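Local atomic coordinates of putative polysaccharide binding proteins (DUF1812) (Bacteroides thetaiotaomicron VPI-5482, PDB entry 3GF8), a protein that is probably an outer-membrane lipoprotein that takes part in fimbrial assembly, as a member of the FimB/Mfa2 family of fimbrillin-associated anchor proteins. Residues A[40-45]-A[78-83]; A[108-113]-A[191-196]; A[123-128]-A[183-188]; A[173-178]-A[224-229]. All blocks are in the same frame, centred on the assembly; numbering follows the deposited sequence.

Contacts 1 and 3 share a sheet, in which strands 38-44, 75-83 and 124-133 lie next to one another; their centres are 11 Å apart, and Ala81 and Gly126 are joined through their backbones. Contacts 2 and 4, also 11 Å apart between centres, share another sheet, in which strand 193-195 pairs with strand 170-176 and this with strand 224-229. Contact 1 closes first along the chain; contact 3 is nested within the loop that contact 2 closes, and contact 4 crosses both. About 33 Å separates the centres of contacts 1 and 4. Residues 183-188 pack on the first sheet and strand 193-195 joins the second, so this region runs between them.

Contact 1: residues A[40-45]-A[78-83]; sequences ELYVFD and QFMAWA
Strands 40-44 and 78-83 run antiparallel, their axes 4.6 Å apart at the closest and 156° between their directions, and six backbone hydrogen bonds join the hydrogen-bonded pairs Glu40-Trp82, Tyr42-Met80 and Phe44-Gln78. The Tyr42 N to Met80 O bond, 2.8 Å long, is nearly straight at 172°. Side chains alternate between the two faces. On the face of Leu41, Val43, Phe79 and Ala81, both methyls of Val43 touch CD1 and CE1 of Phe79, Val43 CG1 lying oblique to the ring, 3.6 Å from Phe79 CE1, while Leu41 CD2 sits over a face of that ring toward its rim. The small Ala81 suits its place close to the opposite backbone, with CB 3.2 Å from Glu40 O. The other face carries Tyr42 and the selenomethionine Met80, lying abreast. In the conformer described, Met80 SE is 4.8 Å from the centroid of the Tyr42 ring, an oblique Met-aromatic contact, and the bend at chi3 carries CE over a face of the Trp82 indole. The phenol of Tyr42 turns back along its own strand, where OH donates to Glu40 OE1 at 2.5 Å; Lys53 pairs with the other carboxylate oxygen. Such pairing is consistent with the beta-rich fold of the fimbrillin superfamily. Strand 50-57 continues the sheet beyond 38-44, and strand 124-133 beyond 75-83; Val18 and Phe20 of strand 16-21 pack against the Leu41 and Ala81 face.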
loop_
_atom_site.group_PDB
_atom_site.type_symbol
_atom_site.label_atom_id
_atom_site.label_comp_id
_atom_site.label_asym_id
_atom_site.label_seq_id
_atom_site.Cartn_x
_atom_site.Cartn_y
_atom_site.Cartn_z
ATOM N N GLU A 40 -13.833 5.993 5.902
ATOM C CA GLU A 40 -14.030 6.663 7.155
ATOM C C GLU A 40 -13.465 8.067 7.025
ATOM O O GLU A 40 -12.246 8.263 6.880
ATOM C CB GLU A 40 -13.396 5.875 8.282
ATOM C CG GLU A 40 -13.626 6.471 9.706
ATOM C CD GLU A 40 -13.191 5.498 10.825
ATOM O OE1 GLU A 40 -11.962 5.279 11.047
ATOM O OE2 GLU A 40 -14.087 4.924 11.458
ATOM N N LEU A 41 -14.379 9.034 7.036
ATOM C CA LEU A 41 -14.047 10.453 6.832
ATOM C C LEU A 41 -13.742 11.089 8.190
ATOM O O LEU A 41 -14.509 10.935 9.131
ATOM C CB LEU A 41 -15.224 11.196 6.178
ATOM C CG LEU A 41 -14.966 12.631 5.684
ATOM C CD1 LEU A 41 -14.193 12.633 4.395
ATOM C CD2 LEU A 41 -16.275 13.413 5.529
ATOM N N TYR A 42 -12.631 11.804 8.270
ATOM C CA TYR A 42 -12.262 12.545 9.467
ATOM C C TYR A 42 -12.487 14.044 9.170
ATOM O O TYR A 42 -12.039 14.538 8.129
ATOM C CB TYR A 42 -10.789 12.216 9.817
ATOM C CG TYR A 42 -10.644 10.825 10.402
ATOM C CD1 TYR A 42 -10.706 9.701 9.598
ATOM C CD2 TYR A 42 -10.516 10.634 11.782
ATOM C CE1 TYR A 42 -10.634 8.406 10.149
ATOM C CE2 TYR A 42 -10.409 9.358 12.331
ATOM C CZ TYR A 42 -10.480 8.250 11.510
ATOM O OH TYR A 42 -10.381 6.993 12.057
ATOM N N VAL A 43 -13.165 14.750 10.074
ATOM C CA VAL A 43 -13.478 16.172 9.902
ATOM C C VAL A 43 -12.861 17.010 11.015
ATOM O O VAL A 43 -13.022 16.724 12.194
ATOM C CB VAL A 43 -14.981 16.420 9.849
ATOM C CG1 VAL A 43 -15.279 17.941 9.687
ATOM C CG2 VAL A 43 -15.611 15.630 8.713
ATOM N N PHE A 44 -12.115 18.030 10.617
ATOM C CA PHE A 44 -11.427 18.919 11.518
ATOM C C PHE A 44 -11.900 20.342 11.190
ATOM O O PHE A 44 -12.297 20.625 10.068
ATOM C CB PHE A 44 -9.916 18.801 11.303
ATOM C CG PHE A 44 -9.358 17.446 11.630
ATOM C CD1 PHE A 44 -9.343 16.442 10.683
ATOM C CD2 PHE A 44 -8.850 17.174 12.897
ATOM C CE1 PHE A 44 -8.831 15.176 10.998
ATOM C CE2 PHE A 44 -8.337 15.925 13.209
ATOM C CZ PHE A 44 -8.332 14.926 12.260
ATOM N N ASP A 45 -11.820 21.238 12.157
ATOM C CA ASP A 45 -12.340 22.599 11.985
ATOM C C ASP A 45 -11.304 23.595 11.489
ATOM O O ASP A 45 -10.202 23.203 11.098
ATOM C CB ASP A 45 -12.931 23.079 13.303
ATOM C CG ASP A 45 -11.874 23.347 14.387
ATOM O OD1 ASP A 45 -10.653 23.515 14.118
ATOM O OD2 ASP A 45 -12.313 23.375 15.532
ATOM N N GLN A 78 -11.143 20.952 7.422
ATOM C CA GLN A 78 -10.339 20.039 6.625
ATOM C C GLN A 78 -10.894 18.639 6.736
ATOM O O GLN A 78 -11.317 18.232 7.810
ATOM C CB GLN A 78 -8.904 20.065 7.054
ATOM C CG GLN A 78 -8.285 21.415 6.875
ATOM C CD GLN A 78 -6.818 21.408 7.165
ATOM O OE1 GLN A 78 -6.401 21.194 8.298
ATOM N NE2 GLN A 78 -6.016 21.663 6.136
ATOM N N PHE A 79 -10.957 17.933 5.605
ATOM C CA PHE A 79 -11.376 16.541 5.585
ATOM C C PHE A 79 -10.211 15.714 5.103
ATOM O O PHE A 79 -9.400 16.163 4.274
ATOM C CB PHE A 79 -12.523 16.229 4.594
ATOM C CG PHE A 79 -13.855 16.946 4.834
ATOM C CD1 PHE A 79 -14.113 17.718 5.955
ATOM C CD2 PHE A 79 -14.883 16.785 3.884
ATOM C CE1 PHE A 79 -15.359 18.363 6.104
ATOM C CE2 PHE A 79 -16.103 17.401 4.016
ATOM C CZ PHE A 79 -16.360 18.194 5.144
HETATM N N MSE A 80 -10.159 14.486 5.609
HETATM C CA MSE A 80 -9.307 13.450 5.062
HETATM C C MSE A 80 -10.004 12.131 5.344
HETATM O O MSE A 80 -11.040 12.127 5.985
HETATM C CB MSE A 80 -7.848 13.534 5.596
HETATM C CG MSE A 80 -7.625 13.465 7.087
HETATM SE SE MSE A 80 -7.684 11.691 7.778
HETATM C CE MSE A 80 -6.205 10.825 6.807
ATOM N N ALA A 81 -9.477 11.023 4.827
ATOM C CA ALA A 81 -10.095 9.747 5.102
ATOM C C ALA A 81 -9.091 8.599 5.133
ATOM O O ALA A 81 -7.983 8.733 4.641
ATOM C CB ALA A 81 -11.191 9.459 4.104
ATOM N N TRP A 82 -9.492 7.501 5.789
ATOM C CA TRP A 82 -8.864 6.195 5.616
ATOM C C TRP A 82 -9.968 5.277 5.122
ATOM O O TRP A 82 -11.103 5.314 5.614
ATOM C CB TRP A 82 -8.319 5.653 6.928
ATOM C CG TRP A 82 -7.074 6.287 7.408
ATOM C CD1 TRP A 82 -6.935 7.104 8.504
ATOM C CD2 TRP A 82 -5.761 6.155 6.834
ATOM N NE1 TRP A 82 -5.618 7.488 8.635
ATOM C CE2 TRP A 82 -4.879 6.919 7.631
ATOM C CE3 TRP A 82 -5.246 5.456 5.730
ATOM C CZ2 TRP A 82 -3.518 7.014 7.354
ATOM C CZ3 TRP A 82 -3.901 5.543 5.456
ATOM C CH2 TRP A 82 -3.044 6.307 6.263
ATOM N N ALA A 83 -9.644 4.484 4.110
ATOM C CA ALA A 83 -10.617 3.626 3.479
ATOM C C ALA A 83 -10.075 2.203 3.525
ATOM O O ALA A 83 -8.874 1.979 3.396
ATOM C CB ALA A 83 -10.907 4.080 2.024
#

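Contact 2: residues A[108-113]-A[191-196]; sequences LKREAS and DVLSFR
Leu108 and Phe195 make the apolar part of this contact, where the loop between strands 105-108 and 115-116 packs beside strand 193-195, near the margin of its sheet. Leu108 CD2 lies 3.5 Å from Phe195 CE2, oblique to the ring. The same methyl reaches Leu193 CD1 at 3.9 Å, and the branched leucines thereby fill the space beside the flat phenylalanine. Leu193 meets the Arg110 chain roughly perpendicularly, its other methyl, CD2, 4.0 Å above the centre of the guanidinium plane. Among the polar contacts, Arg110 folds back on its own segment, bent at chi2 (-57°) and chi3 (-65°), and NE and NH2 both grip Leu108 O, at 2.8 Å and 2.9 Å, in the planes of the guanidinium and of the carbonyl. A water accepts from Arg110 NH1 at 2.7 Å and donates to Asp191 OD2 at 2.6 Å. With an alanine here, Leu108 O would probably lack a mate, Asp190 this counter-charge and Leu193 CD2 the flat group it packs against. The loop is thus held by a flat cation that bonds Leu108 O in its plane, pairs with Asp190 and reaches Asp191 through a water, while one face rests on Leu193.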
loop_
_atom_site.group_PDB
_atom_site.type_symbol
_atom_site.label_atom_id
_atom_site.label_comp_id
_atom_site.label_asym_id
_atom_site.label_seq_id
_atom_site.Cartn_x
_atom_site.Cartn_y
_atom_site.Cartn_z
ATOM N N LEU A 108 -0.093 -0.635 11.572
ATOM C CA LEU A 108 -0.326 -2.055 11.280
ATOM C C LEU A 108 -0.075 -2.838 12.568
ATOM O O LEU A 108 0.949 -2.637 13.221
ATOM C CB LEU A 108 0.624 -2.550 10.180
ATOM C CG LEU A 108 0.626 -4.018 9.766
ATOM C CD1 LEU A 108 -0.720 -4.447 9.197
ATOM C CD2 LEU A 108 1.789 -4.301 8.735
ATOM N N LYS A 109 -1.024 -3.688 12.955
ATOM C CA LYS A 109 -0.887 -4.485 14.154
ATOM C C LYS A 109 0.200 -5.521 13.964
ATOM O O LYS A 109 0.311 -6.130 12.884
ATOM C CB LYS A 109 -2.213 -5.189 14.468
ATOM C CG LYS A 109 -3.341 -4.212 14.890
ATOM C CD LYS A 109 -4.569 -5.019 15.287
ATOM C CE LYS A 109 -5.797 -4.198 15.522
ATOM N NZ LYS A 109 -7.016 -5.063 15.427
ATOM N N ARG A 110 1.005 -5.704 15.005
ATOM C CA ARG A 110 2.025 -6.756 15.049
ATOM C C ARG A 110 2.187 -7.334 16.457
ATOM O O ARG A 110 1.866 -6.709 17.449
ATOM C CB ARG A 110 3.375 -6.289 14.510
ATOM C CG ARG A 110 4.225 -5.417 15.491
ATOM C CD ARG A 110 3.463 -4.172 15.967
ATOM N NE ARG A 110 3.172 -3.240 14.871
ATOM C CZ ARG A 110 3.950 -2.207 14.520
ATOM N NH1 ARG A 110 5.083 -1.962 15.172
ATOM N NH2 ARG A 110 3.602 -1.416 13.498
ATOM N N GLU A 111 2.696 -8.541 16.512
ATOM C CA GLU A 111 3.106 -9.191 17.734
ATOM C C GLU A 111 4.546 -8.841 18.061
ATOM O O GLU A 111 5.219 -8.231 17.237
ATOM C CB GLU A 111 3.073 -10.676 17.500
ATOM C CG GLU A 111 1.706 -11.275 17.245
ATOM C CD GLU A 111 1.820 -12.813 17.151
ATOM O OE1 GLU A 111 2.943 -13.304 16.783
ATOM O OE2 GLU A 111 0.801 -13.500 17.456
ATOM N N ALA A 112 5.043 -9.307 19.219
ATOM C CA ALA A 112 6.422 -9.022 19.658
ATOM C C ALA A 112 7.429 -9.411 18.629
ATOM O O ALA A 112 8.483 -8.759 18.528
ATOM C CB ALA A 112 6.785 -9.733 20.994
ATOM N N SER A 113 7.153 -10.486 17.886
ATOM C CA SER A 113 8.106 -10.938 16.875
ATOM C C SER A 113 8.294 -9.986 15.681
ATOM O O SER A 113 9.194 -10.166 14.904
ATOM C CB SER A 113 7.677 -12.285 16.318
ATOM O OG SER A 113 6.632 -12.117 15.386
ATOM N N ASP A 191 9.108 0.260 14.526
ATOM C CA ASP A 191 10.000 -0.887 14.388
ATOM C C ASP A 191 10.058 -1.328 12.960
ATOM O O ASP A 191 9.130 -1.078 12.203
ATOM C CB ASP A 191 9.493 -2.053 15.226
ATOM C CG ASP A 191 9.622 -1.783 16.701
ATOM O OD1 ASP A 191 10.715 -1.343 17.100
ATOM O OD2 ASP A 191 8.652 -1.984 17.455
ATOM N N VAL A 192 11.165 -1.998 12.611
ATOM C CA VAL A 192 11.278 -2.719 11.345
ATOM C C VAL A 192 10.513 -4.042 11.404
ATOM O O VAL A 192 10.720 -4.857 12.312
ATOM C CB VAL A 192 12.753 -2.990 11.001
ATOM C CG1 VAL A 192 12.904 -3.837 9.689
ATOM C CG2 VAL A 192 13.497 -1.660 10.901
ATOM N N LEU A 193 9.653 -4.240 10.407
ATOM C CA LEU A 193 8.832 -5.418 10.298
ATOM C C LEU A 193 9.387 -6.350 9.201
ATOM O O LEU A 193 10.020 -5.886 8.235
ATOM C CB LEU A 193 7.382 -5.021 9.984
ATOM C CG LEU A 193 6.671 -4.042 10.927
ATOM C CD1 LEU A 193 5.264 -3.766 10.413
ATOM C CD2 LEU A 193 6.671 -4.514 12.417
ATOM N N SER A 194 9.172 -7.656 9.409
ATOM C CA SER A 194 9.465 -8.737 8.464
ATOM C C SER A 194 8.148 -9.246 7.868
ATOM O O SER A 194 7.367 -9.925 8.532
ATOM C CB SER A 194 10.200 -9.876 9.186
ATOM O OG SER A 194 10.555 -10.947 8.304
ATOM N N PHE A 195 7.862 -8.845 6.632
ATOM C CA PHE A 195 6.667 -9.313 5.953
ATOM C C PHE A 195 7.030 -10.602 5.282
ATOM O O PHE A 195 8.032 -10.654 4.560
ATOM C CB PHE A 195 6.181 -8.305 4.913
ATOM C CG PHE A 195 5.755 -6.977 5.499
ATOM C CD1 PHE A 195 6.694 -5.987 5.774
ATOM C CD2 PHE A 195 4.416 -6.705 5.769
ATOM C CE1 PHE A 195 6.299 -4.764 6.297
ATOM C CE2 PHE A 195 4.014 -5.477 6.294
ATOM C CZ PHE A 195 4.961 -4.508 6.558
ATOM N N ARG A 196 6.221 -11.633 5.506
ATOM C CA ARG A 196 6.512 -12.965 4.999
ATOM C C ARG A 196 5.340 -13.531 4.262
ATOM O O ARG A 196 4.261 -13.039 4.431
ATOM C CB ARG A 196 6.824 -13.875 6.169
ATOM C CG ARG A 196 8.034 -13.387 6.880
ATOM C CD ARG A 196 8.495 -14.285 7.983
ATOM N NE ARG A 196 9.632 -13.630 8.606
ATOM C CZ ARG A 196 10.421 -14.183 9.511
ATOM N NH1 ARG A 196 10.224 -15.422 9.877
ATOM N NH2 ARG A 196 11.441 -13.502 10.028
HETATM O O HOH W 1 6.138 -2.813 17.542
#

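Contact 3: residues A[123-128]-A[183-188]; sequences LWYGEV and HDNSLL
Tyr125 and Asn185 stack in parallel but offset, the phenol ring and the side-chain amide only 2° apart, where strand 124-133 meets the loop after strand 180-182. That loop is shaped as an Asx turn, Asp184 OD1 accepting from both the backbone N and OG of Ser186. The two stacked side chains run in opposing senses: Asn185 CB sits over the middle of the ring as a CH-pi contact, 3.4 Å from its centroid, and the amide carbon CG lies over Tyr125 CG, also at 3.4 Å. Asparagine suits the site, since its backbone is left-handed, which it tolerates better than most residues, and its flat amide can lie on the ring. Asp148 accepts from Asn185 ND2, which probably fixes the turn of the amide. A phenylalanine in place of Tyr125 has no hydroxyl, so the His183 carbonyl would probably lose its mate. Trp82 meets the Tyr125 ring edge-to-face. At the ring's edge, Tyr125 OH donates to His183 O over 2.6 Å, tilted 17° from the carbonyl plane.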
loop_
_atom_site.group_PDB
_atom_site.type_symbol
_atom_site.label_atom_id
_atom_site.label_comp_id
_atom_site.label_asym_id
_atom_site.label_seq_id
_atom_site.Cartn_x
_atom_site.Cartn_y
_atom_site.Cartn_z
ATOM N N LEU A 123 -5.825 -1.096 2.061
ATOM C CA LEU A 123 -5.884 0.169 2.737
ATOM C C LEU A 123 -5.671 1.329 1.747
ATOM O O LEU A 123 -4.704 1.304 0.972
ATOM C CB LEU A 123 -4.798 0.225 3.809
ATOM C CG LEU A 123 -4.805 1.496 4.646
ATOM C CD1 LEU A 123 -6.063 1.516 5.522
ATOM C CD2 LEU A 123 -3.530 1.557 5.479
ATOM N N TRP A 124 -6.579 2.312 1.776
ATOM C CA TRP A 124 -6.414 3.554 0.996
ATOM C C TRP A 124 -6.372 4.779 1.897
ATOM O O TRP A 124 -7.098 4.855 2.899
ATOM C CB TRP A 124 -7.562 3.766 -0.016
ATOM C CG TRP A 124 -7.659 2.794 -1.153
ATOM C CD1 TRP A 124 -7.157 2.953 -2.410
ATOM C CD2 TRP A 124 -8.360 1.538 -1.158
ATOM N NE1 TRP A 124 -7.482 1.864 -3.193
ATOM C CE2 TRP A 124 -8.212 0.979 -2.449
ATOM C CE3 TRP A 124 -9.077 0.822 -0.197
ATOM C CZ2 TRP A 124 -8.747 -0.271 -2.795
ATOM C CZ3 TRP A 124 -9.620 -0.423 -0.550
ATOM C CH2 TRP A 124 -9.455 -0.943 -1.842
ATOM N N TYR A 125 -5.531 5.743 1.507
ATOM C CA TYR A 125 -5.391 7.028 2.191
ATOM C C TYR A 125 -6.145 8.092 1.409
ATOM O O TYR A 125 -6.051 8.167 0.185
ATOM C CB TYR A 125 -3.913 7.390 2.312
ATOM C CG TYR A 125 -3.699 8.797 2.777
ATOM C CD1 TYR A 125 -3.866 9.136 4.118
ATOM C CD2 TYR A 125 -3.332 9.803 1.880
ATOM C CE1 TYR A 125 -3.677 10.442 4.557
ATOM C CE2 TYR A 125 -3.130 11.111 2.308
ATOM C CZ TYR A 125 -3.324 11.434 3.645
ATOM O OH TYR A 125 -3.152 12.723 4.067
ATOM N N GLY A 126 -6.931 8.896 2.121
ATOM C CA GLY A 126 -7.731 9.938 1.507
ATOM C C GLY A 126 -7.056 11.232 1.812
ATOM O O GLY A 126 -6.968 11.609 2.978
ATOM N N GLU A 127 -6.591 11.923 0.774
ATOM C CA GLU A 127 -5.794 13.133 0.971
ATOM C C GLU A 127 -6.615 14.263 1.613
ATOM O O GLU A 127 -7.870 14.310 1.483
ATOM C CB GLU A 127 -5.200 13.614 -0.354
ATOM C CG GLU A 127 -4.608 12.495 -1.206
ATOM C CD GLU A 127 -3.890 13.028 -2.422
ATOM O OE1 GLU A 127 -2.814 13.613 -2.245
ATOM O OE2 GLU A 127 -4.383 12.845 -3.550
ATOM N N VAL A 128 -5.902 15.136 2.332
ATOM C CA VAL A 128 -6.505 16.241 3.088
ATOM C C VAL A 128 -7.027 17.313 2.126
ATOM O O VAL A 128 -6.321 17.694 1.214
ATOM C CB VAL A 128 -5.481 16.905 4.045
ATOM C CG1 VAL A 128 -6.067 18.172 4.709
ATOM C CG2 VAL A 128 -5.011 15.942 5.070
ATOM N N HIS A 183 -1.144 11.310 9.512
ATOM C CA HIS A 183 -2.345 11.900 8.872
ATOM C C HIS A 183 -2.091 12.407 7.448
ATOM O O HIS A 183 -3.045 12.617 6.674
ATOM C CB HIS A 183 -2.825 13.101 9.696
ATOM C CG HIS A 183 -1.909 14.269 9.589
ATOM N ND1 HIS A 183 -0.769 14.392 10.362
ATOM C CD2 HIS A 183 -1.922 15.327 8.752
ATOM C CE1 HIS A 183 -0.144 15.506 10.027
ATOM N NE2 HIS A 183 -0.820 16.087 9.048
ATOM N N ASP A 184 -0.819 12.641 7.133
ATOM C CA ASP A 184 -0.387 13.039 5.788
ATOM C C ASP A 184 0.101 11.855 4.919
ATOM O O ASP A 184 0.644 12.062 3.830
ATOM C CB ASP A 184 0.727 14.116 5.883
ATOM C CG ASP A 184 2.020 13.609 6.556
ATOM O OD1 ASP A 184 2.107 12.451 7.040
ATOM O OD2 ASP A 184 2.981 14.374 6.582
ATOM N N ASN A 185 -0.102 10.629 5.401
ATOM C CA ASN A 185 0.310 9.381 4.724
ATOM C C ASN A 185 1.830 9.130 4.795
ATOM O O ASN A 185 2.338 8.249 4.123
ATOM C CB ASN A 185 -0.203 9.324 3.263
ATOM C CG ASN A 185 -0.459 7.886 2.763
ATOM O OD1 ASN A 185 -0.816 6.993 3.533
ATOM N ND2 ASN A 185 -0.277 7.671 1.472
ATOM N N SER A 186 2.559 9.883 5.616
ATOM C CA SER A 186 3.996 9.671 5.697
ATOM C C SER A 186 4.330 8.587 6.704
ATOM O O SER A 186 3.585 8.322 7.661
ATOM C CB SER A 186 4.725 10.973 6.054
ATOM O OG SER A 186 4.391 11.398 7.378
ATOM N N LEU A 187 5.466 7.953 6.483
ATOM C CA LEU A 187 5.931 6.906 7.381
ATOM C C LEU A 187 6.470 7.526 8.671
ATOM O O LEU A 187 7.440 8.266 8.664
ATOM C CB LEU A 187 6.989 6.042 6.715
ATOM C CG LEU A 187 6.549 4.939 5.734
ATOM C CD1 LEU A 187 5.698 5.477 4.666
ATOM C CD2 LEU A 187 7.811 4.323 5.141
ATOM N N LEU A 188 5.799 7.234 9.776
ATOM C CA LEU A 188 6.265 7.600 11.108
ATOM C C LEU A 188 7.347 6.625 11.553
ATOM O O LEU A 188 7.519 5.554 10.965
ATOM C CB LEU A 188 5.087 7.570 12.099
ATOM C CG LEU A 188 3.890 8.435 11.701
ATOM C CD1 LEU A 188 2.750 8.412 12.750
ATOM C CD2 LEU A 188 4.346 9.886 11.436
#

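Contact 4: residues A[173-178]-A[224-229]; sequences EIIESN and RLVLTE
Over one face of the Arg224 guanidinium, toward its rim, lies the CD1 methyl of Ile175, 3.8 Å from Arg224 NH2. The two side chains run alongside each other from a hydrogen-bonded pair of the antiparallel strands 173-176 and 224-229. Arg224 suits this partly exposed place: its flat head rests on hydrocarbon while NH1 forms a salt bridge with Asp238. With chi1 at -60° and chi2 at 164°, the extended chain of Ile175 also brings CD1 to 3.5 Å from Val226 CG2. Further along this face, a water lies within hydrogen-bonding distance of Glu173 OE2, Val226 O and Thr228 OG1; Glu173 OE2 and Thr228 OG1, 4.1 Å apart, are linked through it. Ser194 gives Glu173 OE1 its own partner. On the other face Ile174 and Leu225 meet loosely, Ile174 CG1 to Leu225 CD1 at 4.3 Å. Backbone bonds hold the register, Val226 N to Glu173 O being 2.9 Å long at 168°, whereas that from Arg224 N to Ile175 O is weak. Strand 193-195 pairs on beyond strand 170-176 and strand 235-240 beyond 224-229, and the Ile174 and Leu225 face packs on Phe154 of strand 139-158.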
loop_
_atom_site.group_PDB
_atom_site.type_symbol
_atom_site.label_atom_id
_atom_site.label_comp_id
_atom_site.label_asym_id
_atom_site.label_seq_id
_atom_site.Cartn_x
_atom_site.Cartn_y
_atom_site.Cartn_z
ATOM N N GLU A 173 11.364 -12.789 3.077
ATOM C CA GLU A 173 10.991 -11.605 3.794
ATOM C C GLU A 173 11.087 -10.328 2.958
ATOM O O GLU A 173 12.017 -10.154 2.162
ATOM C CB GLU A 173 11.942 -11.385 4.981
ATOM C CG GLU A 173 12.139 -12.538 5.924
ATOM C CD GLU A 173 13.223 -12.190 6.929
ATOM O OE1 GLU A 173 12.931 -11.467 7.919
ATOM O OE2 GLU A 173 14.377 -12.604 6.692
ATOM N N ILE A 174 10.138 -9.431 3.194
ATOM C CA ILE A 174 10.235 -8.039 2.799
ATOM C C ILE A 174 10.414 -7.320 4.145
ATOM O O ILE A 174 9.629 -7.563 5.073
ATOM C CB ILE A 174 8.967 -7.573 2.045
ATOM C CG1 ILE A 174 8.888 -8.298 0.679
ATOM C CG2 ILE A 174 8.970 -6.065 1.872
ATOM C CD1 ILE A 174 7.729 -7.908 -0.220
ATOM N N ILE A 175 11.461 -6.499 4.262
ATOM C CA ILE A 175 11.850 -5.870 5.534
ATOM C C ILE A 175 11.755 -4.354 5.411
ATOM O O ILE A 175 12.363 -3.766 4.566
ATOM C CB ILE A 175 13.274 -6.302 5.979
ATOM C CG1 ILE A 175 13.297 -7.823 6.166
ATOM C CG2 ILE A 175 13.705 -5.542 7.283
ATOM C CD1 ILE A 175 14.685 -8.486 6.241
ATOM N N GLU A 176 10.921 -3.742 6.225
ATOM C CA GLU A 176 10.761 -2.309 6.206
ATOM C C GLU A 176 10.028 -1.880 7.468
ATOM O O GLU A 176 9.305 -2.670 8.068
ATOM C CB GLU A 176 9.983 -1.889 4.969
ATOM C CG GLU A 176 9.984 -0.395 4.711
ATOM C CD GLU A 176 11.377 0.186 4.720
ATOM O OE1 GLU A 176 12.102 0.029 3.722
ATOM O OE2 GLU A 176 11.740 0.776 5.755
ATOM N N SER A 177 10.235 -0.628 7.867
ATOM C CA SER A 177 9.557 -0.037 9.007
ATOM C C SER A 177 8.497 0.952 8.491
ATOM O O SER A 177 8.460 2.131 8.849
ATOM C CB SER A 177 10.581 0.643 9.917
ATOM O OG SER A 177 11.255 1.648 9.209
ATOM N N ASN A 178 7.657 0.433 7.608
ATOM C CA ASN A 178 6.617 1.192 6.942
ATOM C C ASN A 178 5.242 0.944 7.528
ATOM O O ASN A 178 4.261 1.222 6.874
ATOM C CB ASN A 178 6.605 0.896 5.418
ATOM C CG ASN A 178 6.423 -0.577 5.079
ATOM O OD1 ASN A 178 6.489 -1.458 5.930
ATOM N ND2 ASN A 178 6.201 -0.851 3.800
ATOM N N ARG A 224 13.893 -4.090 1.619
ATOM C CA ARG A 224 14.679 -5.249 1.238
ATOM C C ARG A 224 13.857 -6.473 0.950
ATOM O O ARG A 224 12.919 -6.738 1.687
ATOM C CB ARG A 224 15.615 -5.627 2.396
ATOM C CG ARG A 224 16.742 -4.624 2.625
ATOM C CD ARG A 224 17.910 -5.299 3.297
ATOM N NE ARG A 224 17.655 -5.471 4.709
ATOM C CZ ARG A 224 18.133 -6.444 5.481
ATOM N NH1 ARG A 224 18.888 -7.417 4.998
ATOM N NH2 ARG A 224 17.816 -6.446 6.772
ATOM N N LEU A 225 14.261 -7.258 -0.067
ATOM C CA LEU A 225 13.770 -8.624 -0.234
ATOM C C LEU A 225 14.932 -9.518 0.164
ATOM O O LEU A 225 16.022 -9.420 -0.407
ATOM C CB LEU A 225 13.329 -8.912 -1.672
ATOM C CG LEU A 225 13.024 -10.379 -2.028
ATOM C CD1 LEU A 225 11.789 -10.901 -1.240
ATOM C CD2 LEU A 225 12.816 -10.579 -3.541
ATOM N N VAL A 226 14.703 -10.374 1.154
ATOM C CA VAL A 226 15.733 -11.246 1.721
ATOM C C VAL A 226 15.248 -12.694 1.740
ATOM O O VAL A 226 14.181 -13.007 2.275
ATOM C CB VAL A 226 16.082 -10.857 3.175
ATOM C CG1 VAL A 226 17.241 -11.751 3.718
ATOM C CG2 VAL A 226 16.421 -9.367 3.282
ATOM N N LEU A 227 16.046 -13.567 1.139
ATOM C CA LEU A 227 15.846 -15.000 1.165
ATOM C C LEU A 227 16.894 -15.652 2.066
ATOM O O LEU A 227 18.080 -15.330 1.992
ATOM C CB LEU A 227 15.939 -15.579 -0.251
ATOM C CG LEU A 227 14.677 -15.542 -1.096
ATOM C CD1 LEU A 227 14.098 -14.120 -1.304
ATOM C CD2 LEU A 227 14.979 -16.197 -2.414
ATOM N N THR A 228 16.451 -16.598 2.890
ATOM C CA THR A 228 17.306 -17.263 3.850
ATOM C C THR A 228 17.139 -18.756 3.702
ATOM O O THR A 228 16.031 -19.268 3.595
ATOM C CB THR A 228 16.985 -16.835 5.293
ATOM O OG1 THR A 228 17.077 -15.410 5.392
ATOM C CG2 THR A 228 17.983 -17.473 6.299
ATOM N N GLU A 229 18.256 -19.458 3.640
ATOM C CA GLU A 229 18.203 -20.889 3.437
ATOM C C GLU A 229 17.728 -21.581 4.711
ATOM O O GLU A 229 18.280 -21.351 5.793
ATOM C CB GLU A 229 19.575 -21.399 3.059
ATOM C CG GLU A 229 19.555 -22.795 2.560
ATOM C CD GLU A 229 20.935 -23.268 2.246
ATOM O OE1 GLU A 229 21.790 -23.219 3.151
ATOM O OE2 GLU A 229 21.159 -23.675 1.094
HETATM O O HOH W 2 14.669 -14.370 4.615
#